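Local structure of TonB-dependent siderophore receptor (Pseudomonas aeruginosa 39016, 5NEC) at residues F357-T363 and Y436-D442; I244-K248 and N322-G326; F182-A187 and L217-L221. The protein probably takes up iron-loaded siderophores, and drugs conjugated to them, across the outer membrane with energy relayed by TonB. One frame throughout, in Å; residues are numbered along the deposited sequence.

Contact 1 (F357-T363 and Y436-D442)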
# COMPACT_ATOMS: atom_id res chain seq x y z
N PHE A 357 -24.19 24.20 -19.86
CA PHE A 357 -23.74 23.09 -19.02
C PHE A 357 -22.67 23.59 -18.06
O PHE A 357 -21.85 24.43 -18.40
CB PHE A 357 -23.19 21.93 -19.87
CG PHE A 357 -24.04 21.56 -21.05
CD1 PHE A 357 -25.32 21.02 -20.91
CD2 PHE A 357 -23.57 21.81 -22.33
CE1 PHE A 357 -26.09 20.72 -22.03
CE2 PHE A 357 -24.32 21.47 -23.45
CZ PHE A 357 -25.59 20.94 -23.30
N LYS A 358 -22.68 23.05 -16.85
CA LYS A 358 -21.60 23.25 -15.91
C LYS A 358 -20.41 22.37 -16.32
O LYS A 358 -20.59 21.20 -16.68
CB LYS A 358 -22.06 22.82 -14.52
CG LYS A 358 -21.14 23.25 -13.39
CD LYS A 358 -21.55 22.57 -12.10
CE LYS A 358 -20.72 23.08 -10.95
NZ LYS A 358 -21.12 22.41 -9.68
N ASN A 359 -19.21 22.94 -16.24
CA ASN A 359 -17.97 22.22 -16.47
C ASN A 359 -17.15 22.30 -15.17
O ASN A 359 -16.57 23.35 -14.89
CB ASN A 359 -17.18 22.85 -17.60
CG ASN A 359 -17.82 22.63 -18.96
OD1 ASN A 359 -18.90 23.18 -19.27
ND2 ASN A 359 -17.16 21.85 -19.79
N SER A 360 -17.11 21.20 -14.41
CA SER A 360 -16.25 21.09 -13.25
C SER A 360 -14.93 20.49 -13.69
O SER A 360 -14.88 19.33 -14.12
CB SER A 360 -16.92 20.25 -12.18
OG SER A 360 -18.09 20.92 -11.75
N PHE A 361 -13.86 21.29 -13.62
CA PHE A 361 -12.60 20.94 -14.24
C PHE A 361 -11.42 21.00 -13.27
O PHE A 361 -11.49 21.61 -12.20
CB PHE A 361 -12.33 21.83 -15.47
CG PHE A 361 -11.77 23.17 -15.13
CD1 PHE A 361 -12.62 24.20 -14.75
CD2 PHE A 361 -10.40 23.42 -15.18
CE1 PHE A 361 -12.10 25.47 -14.43
CE2 PHE A 361 -9.89 24.68 -14.84
CZ PHE A 361 -10.74 25.70 -14.47
N SER A 362 -10.34 20.33 -13.68
CA SER A 362 -9.03 20.52 -13.07
C SER A 362 -7.93 20.38 -14.11
O SER A 362 -8.00 19.50 -14.96
CB SER A 362 -8.81 19.53 -11.93
OG SER A 362 -7.66 19.91 -11.18
N THR A 363 -6.94 21.25 -14.05
CA THR A 363 -5.83 21.21 -15.00
C THR A 363 -4.54 21.62 -14.29
O THR A 363 -4.58 22.36 -13.30
CB THR A 363 -6.13 22.10 -16.22
OG1 THR A 363 -5.14 21.90 -17.22
CG2 THR A 363 -6.16 23.57 -15.86
N TYR A 436 -1.83 17.96 -17.55
CA TYR A 436 -3.08 17.20 -17.50
C TYR A 436 -4.29 18.14 -17.51
O TYR A 436 -4.18 19.32 -17.20
CB TYR A 436 -3.10 16.27 -16.28
CG TYR A 436 -3.52 16.97 -15.02
CD1 TYR A 436 -4.87 17.02 -14.65
CD2 TYR A 436 -2.58 17.64 -14.22
CE1 TYR A 436 -5.28 17.71 -13.52
CE2 TYR A 436 -2.97 18.32 -13.08
CZ TYR A 436 -4.33 18.35 -12.73
OH TYR A 436 -4.76 19.02 -11.61
N ALA A 437 -5.45 17.59 -17.87
CA ALA A 437 -6.70 18.34 -17.88
C ALA A 437 -7.82 17.34 -17.65
O ALA A 437 -7.84 16.29 -18.27
CB ALA A 437 -6.87 19.06 -19.19
N PHE A 438 -8.71 17.64 -16.72
CA PHE A 438 -9.85 16.80 -16.42
C PHE A 438 -11.10 17.69 -16.42
O PHE A 438 -11.05 18.80 -15.90
CB PHE A 438 -9.64 16.07 -15.08
CG PHE A 438 -10.69 15.02 -14.78
CD1 PHE A 438 -10.90 13.94 -15.65
CD2 PHE A 438 -11.50 15.11 -13.63
CE1 PHE A 438 -11.89 12.98 -15.40
CE2 PHE A 438 -12.48 14.14 -13.37
CZ PHE A 438 -12.67 13.08 -14.25
N ASP A 439 -12.20 17.23 -17.03
CA ASP A 439 -13.47 17.97 -17.05
C ASP A 439 -14.66 17.03 -16.88
O ASP A 439 -14.74 16.02 -17.55
CB ASP A 439 -13.61 18.74 -18.37
CG ASP A 439 -14.79 19.74 -18.35
OD1 ASP A 439 -15.30 20.03 -17.25
OD2 ASP A 439 -15.19 20.25 -19.43
N THR A 440 -15.58 17.40 -16.00
CA THR A 440 -16.89 16.76 -15.88
C THR A 440 -17.98 17.74 -16.30
O THR A 440 -18.08 18.84 -15.75
CB THR A 440 -17.15 16.28 -14.44
OG1 THR A 440 -16.30 15.17 -14.17
CG2 THR A 440 -18.61 15.81 -14.24
N ILE A 441 -18.79 17.33 -17.26
CA ILE A 441 -19.86 18.16 -17.82
C ILE A 441 -21.20 17.61 -17.37
O ILE A 441 -21.50 16.45 -17.63
CB ILE A 441 -19.77 18.19 -19.36
CG1 ILE A 441 -18.31 18.45 -19.79
CG2 ILE A 441 -20.73 19.22 -19.91
CD1 ILE A 441 -18.06 18.56 -21.28
N ASP A 442 -22.01 18.41 -16.67
CA ASP A 442 -23.40 18.03 -16.36
C ASP A 442 -24.25 18.43 -17.54
O ASP A 442 -24.48 19.62 -17.76
CB ASP A 442 -23.96 18.74 -15.13
CG ASP A 442 -23.27 18.34 -13.86
OD1 ASP A 442 -22.93 17.15 -13.70
OD2 ASP A 442 -23.07 19.24 -13.00
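F357-T363 and Y436-D442 run antiparallel as neighbouring strands, their axes 4.5 Å apart at the closest and their directions 163° apart, with S360 facing T440 and S362 facing F438 as hydrogen-bonded pairs. Each pair is joined by two backbone bonds, among them S360 N to T440 O at 2.9 Å and F438 N to S362 O at 2.7 Å. Alternating with these, N359 with I441, F361 with D439 and T363 with A437 are non-hydrogen-bonded pairs, and their side chains add two bonds. N359 reaches diagonally to D439: N359 ND2 donates a hydrogen bond to D439 OD2 at 2.6 Å, in the amide plane and on the syn side of the carboxylate, the two flat groups lying 28° apart. T363 OG1, set anti to its own N (chi1 -171°), drops onto the carbonyl O of Y436 at 2.8 Å. On the other face S362 OG donates to Y436 OH at 3.1 Å. That phenol also bonds D347, so its hydroxyl is held from two strands, while its ring lies with one face over the T363 backbone. At the turn end, F357 CB rests on I441 CG2 at 3.7 Å. K358 and D442 extend side by side, but their charged ends stay apart. T44, bonded to T440, and K42 lie against the face bearing S360, S362, Y436, F438 and T440, consistent with this being the face toward the barrel interior; F361, A437 and I441 share the opposite face. This is the antiparallel strand pairing that builds the wall of a TonB-dependent receptor barrel, here with K42 and T44 from near the N terminus against its probable inner face.

Contact 2 (I244-K248 and N322-G326)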
# COMPACT_ATOMS: atom_id res chain seq x y z
N ILE A 244 9.70 -18.61 4.25
CA ILE A 244 9.67 -20.06 4.26
C ILE A 244 9.92 -20.48 2.82
O ILE A 244 9.27 -19.97 1.90
CB ILE A 244 8.29 -20.57 4.71
CG1 ILE A 244 7.94 -20.01 6.10
CG2 ILE A 244 8.22 -22.10 4.72
CD1 ILE A 244 8.91 -20.39 7.20
N PRO A 245 10.87 -21.41 2.61
CA PRO A 245 11.15 -21.84 1.24
C PRO A 245 10.01 -22.63 0.58
O PRO A 245 9.24 -23.33 1.27
CB PRO A 245 12.39 -22.74 1.40
CG PRO A 245 12.34 -23.22 2.80
CD PRO A 245 11.68 -22.15 3.60
N TYR A 246 9.90 -22.50 -0.74
CA TYR A 246 9.10 -23.40 -1.55
C TYR A 246 9.71 -24.80 -1.49
O TYR A 246 10.94 -24.96 -1.52
CB TYR A 246 9.04 -22.95 -3.02
CG TYR A 246 8.32 -21.66 -3.26
CD1 TYR A 246 7.01 -21.47 -2.81
CD2 TYR A 246 8.93 -20.60 -3.96
CE1 TYR A 246 6.35 -20.27 -3.03
CE2 TYR A 246 8.26 -19.41 -4.18
CZ TYR A 246 6.97 -19.24 -3.72
OH TYR A 246 6.30 -18.06 -3.93
N ALA A 247 8.84 -25.80 -1.40
CA ALA A 247 9.25 -27.20 -1.65
C ALA A 247 9.82 -27.25 -3.06
O ALA A 247 9.44 -26.43 -3.90
CB ALA A 247 8.08 -28.16 -1.49
N LYS A 248 10.79 -28.14 -3.29
CA LYS A 248 11.42 -28.24 -4.60
C LYS A 248 11.32 -29.68 -5.12
O LYS A 248 12.18 -30.53 -4.85
CB LYS A 248 12.87 -27.73 -4.55
CG LYS A 248 13.51 -27.55 -5.94
CD LYS A 248 15.02 -27.67 -5.85
CE LYS A 248 15.69 -28.04 -7.17
NZ LYS A 248 15.30 -27.08 -8.22
N ASN A 322 18.87 -28.19 -1.39
CA ASN A 322 19.37 -28.67 -0.09
C ASN A 322 18.25 -29.09 0.87
O ASN A 322 18.48 -29.92 1.74
CB ASN A 322 20.23 -27.63 0.63
CG ASN A 322 21.38 -27.13 -0.21
OD1 ASN A 322 22.14 -27.92 -0.75
ND2 ASN A 322 21.53 -25.81 -0.32
N ILE A 323 17.07 -28.49 0.74
CA ILE A 323 15.91 -28.86 1.57
C ILE A 323 15.51 -30.32 1.45
O ILE A 323 15.00 -30.89 2.41
CB ILE A 323 14.67 -27.95 1.35
CG1 ILE A 323 14.16 -28.01 -0.11
CG2 ILE A 323 15.00 -26.52 1.77
CD1 ILE A 323 12.84 -27.30 -0.31
N ASN A 324 15.77 -30.92 0.29
CA ASN A 324 15.48 -32.33 0.10
C ASN A 324 16.40 -33.30 0.84
O ASN A 324 16.11 -34.49 0.83
CB ASN A 324 15.42 -32.65 -1.40
CG ASN A 324 14.24 -31.96 -2.06
OD1 ASN A 324 13.16 -31.99 -1.54
ND2 ASN A 324 14.47 -31.30 -3.18
N ASN A 325 17.48 -32.83 1.45
CA ASN A 325 18.27 -33.66 2.37
C ASN A 325 18.17 -33.17 3.81
O ASN A 325 18.88 -33.66 4.67
CB ASN A 325 19.73 -33.74 1.91
CG ASN A 325 20.51 -32.44 2.13
OD1 ASN A 325 20.37 -31.77 3.15
ND2 ASN A 325 21.33 -32.08 1.17
N GLY A 326 17.29 -32.20 4.08
CA GLY A 326 17.03 -31.69 5.43
C GLY A 326 17.83 -30.47 5.88
O GLY A 326 17.93 -30.21 7.09
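I323 carries this small contact, and its CD1 methyl does nearly all the close touching. I323 CD1 pushes in beside the backbone of Y246-K248, 3.2 Å from Y246 O and 3.7 Å from K248 N, and also meets A247 CA. The torsion explains the reach: with chi1 at 61°, CG1 is flanked by both backbone neighbours of CA, which carries the extended CD1 arm forward. The other branch, I323 CG2, only grazes P245 CG at 4.4 Å. That is the buried part, where V328 also touches I323. Toward the surface the contact thins to a single polar link: N324 ND2 donates to K248 O at 2.9 Å, fairly straight at 156°, and lies in the carbonyl plane. N324 is exposed, and the aliphatic start of K248 passes near its amide before the lysine chain turns off elsewhere. Beyond the two segments, Y246 OH bonds Y712 O, and N322 ND2 bonds D317 and N388. The arrangement joins two loop regions at the end of the barrel away from the short turns, a 3-10 segment meeting the loop that follows strand 244-245, as in the long, presumably extracellular loops of TonB-dependent receptors.

Contact 3 (F182-A187 and L217-L221)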
# COMPACT_ATOMS: atom_id res chain seq x y z
N PHE A 182 -4.10 28.95 16.70
CA PHE A 182 -3.39 30.15 17.17
C PHE A 182 -3.60 31.29 16.16
O PHE A 182 -4.36 31.13 15.18
CB PHE A 182 -1.91 29.84 17.47
CG PHE A 182 -1.06 29.55 16.24
CD1 PHE A 182 -1.17 28.35 15.55
CD2 PHE A 182 -0.13 30.49 15.78
CE1 PHE A 182 -0.39 28.10 14.43
CE2 PHE A 182 0.65 30.24 14.66
CZ PHE A 182 0.52 29.05 13.99
N LEU A 183 -2.98 32.46 16.39
CA LEU A 183 -3.33 33.71 15.69
C LEU A 183 -4.84 33.95 15.65
O LEU A 183 -5.41 34.25 14.60
CB LEU A 183 -2.76 33.73 14.26
CG LEU A 183 -1.26 33.49 14.11
CD1 LEU A 183 -0.90 33.40 12.64
CD2 LEU A 183 -0.42 34.56 14.81
N ASP A 184 -5.49 33.77 16.82
CA ASP A 184 -6.94 33.94 16.98
C ASP A 184 -7.78 33.15 15.98
O ASP A 184 -8.70 33.68 15.38
CB ASP A 184 -7.31 35.43 16.91
CG ASP A 184 -6.61 36.26 17.97
OD1 ASP A 184 -6.76 35.92 19.17
OD2 ASP A 184 -5.93 37.25 17.61
N GLY A 185 -7.43 31.88 15.77
CA GLY A 185 -8.19 31.01 14.86
C GLY A 185 -7.91 31.17 13.37
O GLY A 185 -8.54 30.47 12.56
N ASN A 186 -6.99 32.04 12.97
CA ASN A 186 -6.56 32.11 11.55
C ASN A 186 -5.53 31.05 11.17
O ASN A 186 -5.33 30.81 9.98
CB ASN A 186 -6.02 33.49 11.21
CG ASN A 186 -7.05 34.56 11.40
OD1 ASN A 186 -6.80 35.53 12.12
ND2 ASN A 186 -8.22 34.39 10.80
N ALA A 187 -4.88 30.43 12.15
CA ALA A 187 -3.87 29.41 11.91
C ALA A 187 -3.99 28.25 12.89
O ALA A 187 -4.70 28.34 13.90
CB ALA A 187 -2.48 30.02 11.99
N LEU A 217 1.62 22.92 9.97
CA LEU A 217 1.17 24.29 10.21
C LEU A 217 0.28 24.70 9.08
O LEU A 217 0.63 24.50 7.94
CB LEU A 217 2.34 25.25 10.23
CG LEU A 217 3.17 25.33 11.50
CD1 LEU A 217 4.41 26.17 11.26
CD2 LEU A 217 2.36 25.94 12.63
N THR A 218 -0.86 25.31 9.39
CA THR A 218 -1.74 25.83 8.35
C THR A 218 -2.12 27.27 8.72
O THR A 218 -2.27 27.59 9.90
CB THR A 218 -2.95 24.90 8.16
OG1 THR A 218 -3.48 25.08 6.85
CG2 THR A 218 -4.05 25.18 9.20
N PHE A 219 -2.23 28.13 7.71
CA PHE A 219 -2.49 29.57 7.89
C PHE A 219 -3.59 30.00 6.95
O PHE A 219 -3.74 29.43 5.86
CB PHE A 219 -1.26 30.43 7.57
CG PHE A 219 -0.05 30.13 8.41
CD1 PHE A 219 0.89 29.19 8.00
CD2 PHE A 219 0.18 30.82 9.58
CE1 PHE A 219 2.01 28.91 8.79
CE2 PHE A 219 1.30 30.56 10.36
CZ PHE A 219 2.21 29.60 9.98
N GLY A 220 -4.34 31.02 7.36
CA GLY A 220 -5.42 31.58 6.56
C GLY A 220 -6.68 30.72 6.58
O GLY A 220 -7.38 30.65 5.57
N LEU A 221 -6.96 30.10 7.73
CA LEU A 221 -8.19 29.31 7.90
C LEU A 221 -9.44 30.15 7.62
O LEU A 221 -9.55 31.28 8.09
CB LEU A 221 -8.29 28.75 9.33
CG LEU A 221 -7.27 27.64 9.67
CD1 LEU A 221 -7.28 27.34 11.17
CD2 LEU A 221 -7.55 26.38 8.87
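F182 and F219 lean together across this contact, their side chains at an oblique angle, with F182 CZ 4.0 Å from F219 CE2. L217 comes in from further along the strand, its side chain at about a right angle to that of F182, and L217 CD2 lies 3.9 Å from F182 CZ. The end of the F182 ring thus meets a leucine methyl and a second ring from two directions. F182 gets there through a chi1 of 70°, which swings the ring toward strand 217-219, with A187 CB above one of its faces. A187 CB also comes within 3.7 Å of F219 CD2, so A187 is a small filler shared by both rings. L183 closes the patch by bringing CD1 to the edge of the F219 ring, near its plane, with L183 CD1 4.1 Å from F219 CD2.

L221 works on the other side of the turn. Its side chain lies along the backbone of G185-A187, with L221 CD1 3.6 Å from G185 O. L221 N bonds N186 O at 2.9 Å, and G220 N adds a weak, bent bond to the same oxygen, so one carbonyl is gripped twice where the strand ends. A187 and F219 form an antiparallel, non-hydrogen-bonded pair just beyond.

The turn itself is type I' from L183 to N186 and connects strands 172-182 and 187-200. Strand 206-219 lies next to 187-200, where T218 shares backbone bonding with A188, and its far edge meets strand 225-238 through F219 with V227 and T218 OG1 with T228. F189 touches both F182 and L217, continuing the apolar patch along the wall.

In the fold
Following the chain from the N terminus, the three contacts come strictly in series, none crossing or enclosing another. Contact 3 closes first, bringing the turn before strand 187-200 to the end of strand 206-219. Contact 2 follows, its loop holding strands 276-291 and 296-316, and it ties the loop after strand 244-245 to the loop between strands 296-316 and 327-354, about 61 Å between centres from contact 3. Contact 1 closes last, joining strands 357-379 and 426-444 across a long excursion. Contacts 1 and 3 both belong to the barrel wall near its short-turn end, their nearest atoms about 19 Å apart; contact 2 lies on the opposite side of the chain's centre from both.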